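Thioredoxin (TrxA-1) (Sulfolobus solfataricus, PDB 3TCO) probably reduces disulfide bonds in other proteins, as thioredoxins do, through a redox-active pair of cysteines. Local coordinates at residues E3-E11 / A47-R58. Residues are numbered along the deposited sequence; the frame is centred on the assembly and turned at random.
Sequences EDVTLVLTE and AEKYKGKAVFGR. With EDO (1,2-ethanediol), chain D.
The outermost parallel strand pair of the thioredoxin sheet, 7-8 against 55-60, illustrates how a short edge strand is fixed by backbone and side chain together. L7 N donates to F56 O (2.9 Å), R58 N to L7 O (2.8 Å) and L9 N to R58 O (2.9 Å). G57 suits this register, since a side chain there would collide with L9 CD1. L7 CD2 rests on V55 CG1. Ahead of L7, water 2 joins V5 O to F56 N.

The R58 side chain slants across to T6, bending at chi3 (-67°) to bring NE to T6 OG1 at 3.0 Å, nearly in the guanidinium plane. The same hydroxyl donates to D4 OD1 (2.6 Å), which also accepts from T6 N in an Asx turn. D4 OD2 lies 4.4 Å from R58 NH2, beyond a salt bridge. A leucine at R58 would probably leave T6 OG1 without its NE donor and D4 without the nearby positive charge.

N-terminal to L7, V5 CG2 packs on A47 CB (3.8 Å), and K51 NZ forms a salt bridge with E3 OE2 (2.9 Å). The N-terminal segment thus spans helix 34-49 and strand 55-60, joined in the beta-alpha-beta crossover of the thioredoxin fold.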
ATOM      1  N   GLU A   3     -13.581   5.561  -9.614  1.00 29.71           N
ATOM      2  CA  GLU A   3     -13.577   4.070  -9.503  1.00 30.42           C
ATOM      3  C   GLU A   3     -12.447   3.624  -8.581  1.00 29.13           C
ATOM      4  O   GLU A   3     -11.514   4.384  -8.311  1.00 29.48           O
ATOM      5  CB  GLU A   3     -13.390   3.431 -10.882  1.00 32.00           C
ATOM      6  CG  GLU A   3     -11.934   3.332 -11.311  1.00 34.07           C
ATOM      7  CD  GLU A   3     -11.757   2.891 -12.754  1.00 33.90           C
ATOM      8  OE1 GLU A   3     -12.648   2.200 -13.286  1.00 35.53           O
ATOM      9  OE2 GLU A   3     -10.712   3.229 -13.349  1.00 33.75           O
ATOM     10  N   ASP A   4     -12.529   2.383  -8.109  1.00 27.40           N
ATOM     11  CA  ASP A   4     -11.522   1.837  -7.201  1.00 24.96           C
ATOM     12  C   ASP A   4     -10.675   0.775  -7.890  1.00 23.78           C
ATOM     13  O   ASP A   4     -11.161  -0.310  -8.214  1.00 24.87           O
ATOM     14  CB  ASP A   4     -12.204   1.225  -5.970  1.00 24.88           C
ATOM     15  CG  ASP A   4     -11.209   0.777  -4.919  1.00 23.70           C
ATOM     16  OD1 ASP A   4      -9.997   0.922  -5.162  1.00 22.26           O
ATOM     17  OD2 ASP A   4     -11.635   0.286  -3.849  1.00 26.72           O
ATOM     18  N   VAL A   5      -9.406   1.089  -8.115  1.00 22.38           N
ATOM     19  CA  VAL A   5      -8.504   0.158  -8.769  1.00 20.26           C
ATOM     20  C   VAL A   5      -7.509  -0.459  -7.798  1.00 18.49           C
ATOM     21  O   VAL A   5      -6.549  -1.113  -8.217  1.00 19.04           O
ATOM     22  CB  VAL A   5      -7.748   0.844  -9.919  1.00 19.66           C
ATOM     23  CG1 VAL A   5      -8.750   1.352 -10.948  1.00 19.13           C
ATOM     24  CG2 VAL A   5      -6.899   2.007  -9.374  1.00 20.69           C
ATOM     25  N   THR A   6      -7.734  -0.254  -6.504  1.00 17.08           N
ATOM     26  CA  THR A   6      -6.861  -0.833  -5.490  1.00 16.92           C
ATOM     27  C   THR A   6      -7.173  -2.317  -5.400  1.00 16.55           C
ATOM     28  O   THR A   6      -8.257  -2.761  -5.780  1.00 15.49           O
ATOM     29  CB  THR A   6      -7.053  -0.179  -4.111  1.00 17.99           C
ATOM     30  OG1 THR A   6      -8.388  -0.416  -3.637  1.00 18.09           O
ATOM     31  CG2 THR A   6      -6.792   1.315  -4.212  1.00 18.08           C
ATOM     32  N   LEU A   7      -6.216  -3.076  -4.882  1.00 15.83           N
ATOM     33  CA  LEU A   7      -6.337  -4.525  -4.793  1.00 13.23           C
ATOM     34  C   LEU A   7      -6.203  -5.066  -3.384  1.00 14.25           C
ATOM     35  O   LEU A   7      -5.222  -4.786  -2.691  1.00 11.75           O
ATOM     36  CB  LEU A   7      -5.250  -5.173  -5.668  1.00 14.16           C
ATOM     37  CG  LEU A   7      -5.007  -6.685  -5.524  1.00 14.70           C
ATOM     38  CD1 LEU A   7      -6.148  -7.448  -6.151  1.00 13.87           C
ATOM     39  CD2 LEU A   7      -3.697  -7.063  -6.198  1.00 14.88           C
ATOM     40  N   VAL A   8      -7.179  -5.866  -2.970  1.00 12.76           N
ATOM     41  CA  VAL A   8      -7.128  -6.488  -1.656  1.00 14.19           C
ATOM     42  C   VAL A   8      -6.023  -7.560  -1.633  1.00 13.15           C
ATOM     43  O   VAL A   8      -5.948  -8.424  -2.509  1.00 16.53           O
ATOM     44  CB  VAL A   8      -8.476  -7.165  -1.306  1.00 15.99           C
ATOM     45  CG1 VAL A   8      -8.341  -7.940   0.002  1.00 18.07           C
ATOM     46  CG2 VAL A   8      -9.585  -6.109  -1.181  1.00 18.19           C
ATOM     47  N   LEU A   9      -5.167  -7.496  -0.628  1.00 14.16           N
ATOM     48  CA  LEU A   9      -4.089  -8.458  -0.483  1.00 13.73           C
ATOM     49  C   LEU A   9      -4.255  -9.258   0.793  1.00 15.70           C
ATOM     50  O   LEU A   9      -4.667  -8.707   1.821  1.00 15.87           O
ATOM     51  CB  LEU A   9      -2.741  -7.742  -0.406  1.00 13.54           C
ATOM     52  CG  LEU A   9      -2.242  -7.013  -1.661  1.00 13.21           C
ATOM     53  CD1 LEU A   9      -0.974  -6.208  -1.366  1.00 12.31           C
ATOM     54  CD2 LEU A   9      -2.003  -8.048  -2.740  1.00 11.56           C
ATOM     55  N   THR A  10      -3.947 -10.552   0.711  1.00 15.06           N
ATOM     56  CA  THR A  10      -3.955 -11.445   1.870  1.00 16.00           C
ATOM     57  C   THR A  10      -2.773 -12.385   1.661  1.00 16.72           C
ATOM     58  O   THR A  10      -2.025 -12.255   0.685  1.00 16.22           O
ATOM     59  CB  THR A  10      -5.222 -12.321   1.980  1.00 15.85           C
ATOM     60  OG1 THR A  10      -5.238 -13.267   0.908  1.00 15.15           O
ATOM     61  CG2 THR A  10      -6.485 -11.460   1.928  1.00 17.64           C
ATOM     62  N   GLU A  11      -2.595 -13.330   2.571  1.00 17.65           N
ATOM     63  CA  GLU A  11      -1.504 -14.286   2.447  1.00 19.87           C
ATOM     64  C   GLU A  11      -1.668 -15.075   1.154  1.00 18.61           C
ATOM     65  O   GLU A  11      -0.702 -15.614   0.618  1.00 18.30           O
ATOM     66  CB  GLU A  11      -1.509 -15.246   3.642  1.00 24.42           C
ATOM     67  CG  GLU A  11      -0.248 -15.210   4.486  1.00 33.71           C
ATOM     68  CD  GLU A  11      -0.547 -15.384   5.973  1.00 38.27           C
ATOM     69  OE1 GLU A  11      -1.400 -16.237   6.318  1.00 40.72           O
ATOM     70  OE2 GLU A  11       0.072 -14.672   6.794  1.00 39.36           O
ATOM     71  N   ALA A  47      -3.928   5.863  -6.918  1.00 14.99           N
ATOM     72  CA  ALA A  47      -3.954   4.553  -7.567  1.00 15.16           C
ATOM     73  C   ALA A  47      -4.647   4.664  -8.932  1.00 15.39           C
ATOM     74  O   ALA A  47      -4.251   4.006  -9.899  1.00 14.36           O
ATOM     75  CB  ALA A  47      -4.681   3.530  -6.691  1.00 15.60           C
ATOM     76  N   GLU A  48      -5.685   5.493  -8.999  1.00 15.97           N
ATOM     77  CA  GLU A  48      -6.411   5.694 -10.248  1.00 18.39           C
ATOM     78  C   GLU A  48      -5.504   6.425 -11.251  1.00 18.50           C
ATOM     79  O   GLU A  48      -5.474   6.091 -12.438  1.00 19.13           O
ATOM     80  CB  GLU A  48      -7.679   6.510  -9.975  1.00 20.60           C
ATOM     81  CG  GLU A  48      -8.475   6.914 -11.207  1.00 24.16           C
ATOM     82  CD  GLU A  48      -8.920   5.740 -12.063  1.00 28.25           C
ATOM     83  OE1 GLU A  48      -9.168   4.641 -11.524  1.00 29.36           O
ATOM     84  OE2 GLU A  48      -9.041   5.927 -13.289  1.00 32.29           O
ATOM     85  N   LYS A  49      -4.762   7.420 -10.779  1.00 18.33           N
ATOM     86  CA  LYS A  49      -3.868   8.159 -11.665  1.00 18.43           C
ATOM     87  C   LYS A  49      -2.853   7.234 -12.320  1.00 19.08           C
ATOM     88  O   LYS A  49      -2.460   7.454 -13.472  1.00 18.80           O
ATOM     89  CB  LYS A  49      -3.113   9.250 -10.908  1.00 22.13           C
ATOM     90  CG  LYS A  49      -3.964  10.410 -10.407  1.00 25.14           C
ATOM     91  CD  LYS A  49      -3.068  11.552  -9.920  1.00 28.08           C
ATOM     92  CE  LYS A  49      -3.893  12.731  -9.424  1.00 30.29           C
ATOM     93  NZ  LYS A  49      -3.032  13.907  -9.065  1.00 32.03           N
ATOM     94  N   TYR A  50      -2.411   6.210 -11.589  1.00 16.48           N
ATOM     95  CA  TYR A  50      -1.432   5.264 -12.120  1.00 15.49           C
ATOM     96  C   TYR A  50      -2.052   3.916 -12.468  1.00 16.14           C
ATOM     97  O   TYR A  50      -1.396   2.875 -12.400  1.00 15.20           O
ATOM     98  CB  TYR A  50      -0.286   5.060 -11.123  1.00 14.95           C
ATOM     99  CG  TYR A  50       0.576   6.287 -10.962  1.00 15.08           C
ATOM    100  CD1 TYR A  50       0.313   7.227  -9.967  1.00 17.11           C
ATOM    101  CD2 TYR A  50       1.636   6.535 -11.839  1.00 17.43           C
ATOM    102  CE1 TYR A  50       1.083   8.388  -9.848  1.00 16.60           C
ATOM    103  CE2 TYR A  50       2.407   7.697 -11.728  1.00 18.57           C
ATOM    104  CZ  TYR A  50       2.119   8.616 -10.729  1.00 19.96           C
ATOM    105  OH  TYR A  50       2.855   9.776 -10.615  1.00 23.73           O
ATOM    106  N   LYS A  51      -3.324   3.935 -12.839  1.00 17.44           N
ATOM    107  CA  LYS A  51      -4.015   2.705 -13.215  1.00 16.74           C
ATOM    108  C   LYS A  51      -3.225   1.967 -14.304  1.00 18.52           C
ATOM    109  O   LYS A  51      -2.780   2.579 -15.273  1.00 18.12           O
ATOM    110  CB  LYS A  51      -5.423   3.043 -13.721  1.00 18.39           C
ATOM    111  CG  LYS A  51      -6.235   1.844 -14.165  1.00 15.92           C
ATOM    112  CD  LYS A  51      -7.617   2.261 -14.645  1.00 16.90           C
ATOM    113  CE  LYS A  51      -8.401   1.042 -15.132  1.00 16.89           C
ATOM    114  NZ  LYS A  51      -9.839   1.398 -15.375  1.00 17.33           N
ATOM    115  N   GLY A  52      -3.024   0.664 -14.115  1.00 17.87           N
ATOM    116  CA  GLY A  52      -2.291  -0.133 -15.079  1.00 17.74           C
ATOM    117  C   GLY A  52      -0.778  -0.045 -15.016  1.00 16.96           C
ATOM    118  O   GLY A  52      -0.087  -0.835 -15.661  1.00 16.92           O
ATOM    119  N   LYS A  53      -0.249   0.879 -14.220  1.00 15.32           N
ATOM    120  CA  LYS A  53       1.198   1.067 -14.150  1.00 16.32           C
ATOM    121  C   LYS A  53       1.884   0.551 -12.889  1.00 14.39           C
ATOM    122  O   LYS A  53       3.069   0.218 -12.917  1.00 14.46           O
ATOM    123  CB  LYS A  53       1.524   2.551 -14.353  1.00 16.57           C
ATOM    124  CG  LYS A  53       0.962   3.121 -15.661  1.00 22.43           C
ATOM    125  CD  LYS A  53       1.449   4.548 -15.910  1.00 25.94           C
ATOM    126  CE  LYS A  53       1.055   5.033 -17.305  1.00 27.25           C
ATOM    127  NZ  LYS A  53      -0.428   5.112 -17.499  1.00 30.15           N
ATOM    128  N   ALA A  54       1.147   0.519 -11.786  1.00 13.55           N
ATOM    129  CA  ALA A  54       1.665   0.015 -10.514  1.00 11.84           C
ATOM    130  C   ALA A  54       0.478  -0.530  -9.754  1.00 12.81           C
ATOM    131  O   ALA A  54      -0.649  -0.089  -9.975  1.00 14.63           O
ATOM    132  CB  ALA A  54       2.320   1.117  -9.711  1.00 10.42           C
ATOM    133  N   VAL A  55       0.727  -1.491  -8.869  1.00 12.32           N
ATOM    134  CA  VAL A  55      -0.343  -2.087  -8.093  1.00 11.17           C
ATOM    135  C   VAL A  55      -0.462  -1.420  -6.731  1.00 13.38           C
ATOM    136  O   VAL A  55       0.526  -1.272  -6.002  1.00 11.06           O
ATOM    137  CB  VAL A  55      -0.111  -3.603  -7.911  1.00 13.36           C
ATOM    138  CG1 VAL A  55      -1.224  -4.212  -7.031  1.00 11.90           C
ATOM    139  CG2 VAL A  55      -0.071  -4.280  -9.286  1.00 12.14           C
ATOM    140  N   PHE A  56      -1.674  -0.971  -6.423  1.00 12.92           N
ATOM    141  CA  PHE A  56      -1.947  -0.318  -5.155  1.00 14.30           C
ATOM    142  C   PHE A  56      -2.757  -1.276  -4.287  1.00 12.56           C
ATOM    143  O   PHE A  56      -3.987  -1.268  -4.292  1.00 11.47           O
ATOM    144  CB  PHE A  56      -2.710   0.997  -5.373  1.00 13.00           C
ATOM    145  CG  PHE A  56      -1.848   2.110  -5.942  1.00 14.18           C
ATOM    146  CD1 PHE A  56      -1.321   2.012  -7.224  1.00 12.61           C
ATOM    147  CD2 PHE A  56      -1.559   3.243  -5.187  1.00 14.71           C
ATOM    148  CE1 PHE A  56      -0.516   3.027  -7.752  1.00 12.52           C
ATOM    149  CE2 PHE A  56      -0.750   4.271  -5.708  1.00 15.08           C
ATOM    150  CZ  PHE A  56      -0.230   4.162  -6.988  1.00 12.23           C
ATOM    151  N   GLY A  57      -2.034  -2.095  -3.540  1.00 12.38           N
ATOM    152  CA  GLY A  57      -2.674  -3.064  -2.680  1.00 12.84           C
ATOM    153  C   GLY A  57      -3.126  -2.462  -1.366  1.00 13.99           C
ATOM    154  O   GLY A  57      -2.702  -1.372  -0.981  1.00 13.09           O
ATOM    155  N   ARG A  58      -4.004  -3.196  -0.691  1.00 13.77           N
ATOM    156  CA  ARG A  58      -4.528  -2.800   0.602  1.00 15.65           C
ATOM    157  C   ARG A  58      -4.484  -4.050   1.452  1.00 15.19           C
ATOM    158  O   ARG A  58      -4.930  -5.120   1.025  1.00 15.59           O
ATOM    159  CB  ARG A  58      -5.977  -2.302   0.491  1.00 16.97           C
ATOM    160  CG  ARG A  58      -6.116  -1.017  -0.311  1.00 20.72           C
ATOM    161  CD  ARG A  58      -7.507  -0.406  -0.190  1.00 24.77           C
ATOM    162  NE  ARG A  58      -8.557  -1.216  -0.796  1.00 27.16           N
ATOM    163  CZ  ARG A  58      -9.461  -1.902  -0.100  1.00 28.73           C
ATOM    164  NH1 ARG A  58      -9.436  -1.880   1.227  1.00 26.35           N
ATOM    165  NH2 ARG A  58     -10.408  -2.585  -0.732  1.00 28.82           N
TER
HETATM  166  C1  EDO D 500      -4.282  -3.655 -10.434  1.00 16.49           C
HETATM  167  O1  EDO D 500      -4.085  -3.434 -11.833  1.00 19.52           O
HETATM  168  C2  EDO D 500      -5.783  -3.713 -10.138  1.00 15.79           C
HETATM  169  O2  EDO D 500      -6.405  -2.496 -10.559  1.00 13.80           O
HETATM  170  O   HOH W   1     -10.680  -2.834  -4.065  1.00 36.65           O
HETATM  171  O   HOH W   2      -3.818  -0.811  -8.290  1.00 13.63           O